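Local coordinates for protein acetate kinase (Entamoeba histolytica, PDB 4H0O) that is a pyrophosphate-dependent acetate kinase of the ASKHA superfamily that probably interconverts acetate and acetyl phosphate with the aid of magnesium, at residues I18-V21 with L26-K29. Sequence-based numbering, arbitrary orientation.
Sequences IFNV and LTYK
I18 and K29, like N20 and T27, face each other as antiparallel hydrogen-bonded pairs in the hairpin that opens this ribonuclease H-like domain, a clear case of how a ladder of backbone bonds sorts side chains onto two faces. Each pair closes with two bonds: I18 N to K29 O (2.8 Å) is almost straight and runs close to the C=O axis, whereas N20 N, 2.8 Å from T27 O, lies tilted 30° from that carbonyl's plane. K29 N and T27 N return the bonds to I18 O and N20 O. I18 O also receives a CA-H...O contact (3.2 Å) from Y28 CA, whose own partner in the ladder is F19, in a non-hydrogen-bonded pair.

On the face shared by I18, N20, T27 and K29, the side chains of N20 and T27 lie side by side. With chi1 at 68°, T27 OG1 sits between its own backbone N and carbonyl carbon, close to N20 CB (3.2 Å), and gives a weak second bond to N20 O. The N20 amide is engaged by helix 390-402: ND2 bonds to E391 and, weakly, to E390, which, with N20, is a predicted magnesium ligand.

On the opposite face the side-chain contacts are apolar. L26 forks between two neighbours, CD2 meeting F19 CD1 obliquely at 3.8 Å while CD1 lies near V21 CG2 and also against the backbone oxygen of N20, 3.4 Å from N20 O. The CB of Y28 approaches the same F19 ring atom, while the Y28 OH hydrogen-bonds to H57 ND1.

Within the mixed sheet, strand 26-31 pairs on its other side with antiparallel strand 36-44, and strand 16-21 with parallel strand 93-98. Helices 73-86 and 129-143 cover the F19, V21, L26 and Y28 face; helix 390-402 packs on I18 and K29 on the other face.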
loop_
_atom_site.group_PDB
_atom_site.type_symbol
_atom_site.label_atom_id
_atom_site.label_comp_id
_atom_site.label_asym_id
_atom_site.label_seq_id
_atom_site.Cartn_x
_atom_site.Cartn_y
_atom_site.Cartn_z
ATOM N N ILE B 18 -14.640 -1.065 -34.254
ATOM C CA ILE B 18 -13.953 -1.338 -32.990
ATOM C C ILE B 18 -14.093 -2.807 -32.598
ATOM O O ILE B 18 -15.206 -3.330 -32.505
ATOM C CB ILE B 18 -14.470 -0.443 -31.833
ATOM C CG1 ILE B 18 -13.871 0.962 -31.924
ATOM C CG2 ILE B 18 -14.114 -1.041 -30.478
ATOM C CD1 ILE B 18 -14.672 1.897 -32.768
ATOM N N PHE B 19 -12.963 -3.472 -32.378
ATOM C CA PHE B 19 -12.980 -4.855 -31.917
ATOM C C PHE B 19 -12.824 -4.934 -30.402
ATOM O O PHE B 19 -11.914 -4.331 -29.830
ATOM C CB PHE B 19 -11.875 -5.666 -32.594
ATOM C CG PHE B 19 -12.217 -6.120 -33.986
ATOM C CD1 PHE B 19 -13.288 -6.974 -34.205
ATOM C CD2 PHE B 19 -11.455 -5.712 -35.071
ATOM C CE1 PHE B 19 -13.602 -7.399 -35.485
ATOM C CE2 PHE B 19 -11.760 -6.138 -36.351
ATOM C CZ PHE B 19 -12.836 -6.982 -36.559
ATOM N N ASN B 20 -13.717 -5.678 -29.758
ATOM C CA ASN B 20 -13.619 -5.918 -28.325
ATOM C C ASN B 20 -13.401 -7.408 -28.062
ATOM O O ASN B 20 -14.341 -8.204 -28.126
ATOM C CB ASN B 20 -14.881 -5.426 -27.616
ATOM C CG ASN B 20 -14.717 -5.354 -26.108
ATOM O OD1 ASN B 20 -13.723 -5.826 -25.553
ATOM N ND2 ASN B 20 -15.703 -4.767 -25.436
ATOM N N VAL B 21 -12.154 -7.785 -27.788
ATOM C CA VAL B 21 -11.819 -9.184 -27.535
ATOM C C VAL B 21 -12.339 -9.622 -26.167
ATOM O O VAL B 21 -11.970 -9.047 -25.140
ATOM C CB VAL B 21 -10.299 -9.437 -27.611
ATOM C CG1 VAL B 21 -9.993 -10.894 -27.331
ATOM C CG2 VAL B 21 -9.761 -9.054 -28.977
ATOM N N LEU B 26 -15.826 -12.840 -29.495
ATOM C CA LEU B 26 -15.387 -11.533 -29.961
ATOM C C LEU B 26 -16.617 -10.687 -30.260
ATOM O O LEU B 26 -17.551 -11.156 -30.914
ATOM C CB LEU B 26 -14.536 -11.676 -31.226
ATOM C CG LEU B 26 -14.147 -10.377 -31.934
ATOM C CD1 LEU B 26 -13.251 -9.541 -31.040
ATOM C CD2 LEU B 26 -13.465 -10.648 -33.271
ATOM N N THR B 27 -16.628 -9.451 -29.770
ATOM C CA THR B 27 -17.694 -8.510 -30.098
ATOM C C THR B 27 -17.132 -7.338 -30.897
ATOM O O THR B 27 -15.924 -7.091 -30.877
ATOM C CB THR B 27 -18.401 -7.975 -28.839
ATOM O OG1 THR B 27 -17.501 -7.136 -28.104
ATOM C CG2 THR B 27 -18.858 -9.122 -27.955
ATOM N N TYR B 28 -18.006 -6.618 -31.595
ATOM C CA TYR B 28 -17.578 -5.466 -32.382
ATOM C C TYR B 28 -18.673 -4.415 -32.462
ATOM O O TYR B 28 -19.854 -4.719 -32.293
ATOM C CB TYR B 28 -17.173 -5.884 -33.801
ATOM C CG TYR B 28 -18.340 -6.078 -34.752
ATOM C CD1 TYR B 28 -18.981 -7.306 -34.852
ATOM C CD2 TYR B 28 -18.789 -5.037 -35.561
ATOM C CE1 TYR B 28 -20.037 -7.490 -35.722
ATOM C CE2 TYR B 28 -19.849 -5.209 -36.428
ATOM C CZ TYR B 28 -20.467 -6.436 -36.506
ATOM O OH TYR B 28 -21.519 -6.612 -37.373
ATOM N N LYS B 29 -18.273 -3.180 -32.736
ATOM C CA LYS B 29 -19.219 -2.114 -33.023
ATOM C C LYS B 29 -18.682 -1.263 -34.166
ATOM O O LYS B 29 -17.467 -1.158 -34.352
ATOM C CB LYS B 29 -19.452 -1.245 -31.784
ATOM C CG LYS B 29 -20.222 -1.924 -30.661
ATOM C CD LYS B 29 -20.576 -0.927 -29.562
ATOM C CE LYS B 29 -21.253 -1.603 -28.377
ATOM N NZ LYS B 29 -22.585 -2.168 -28.733
#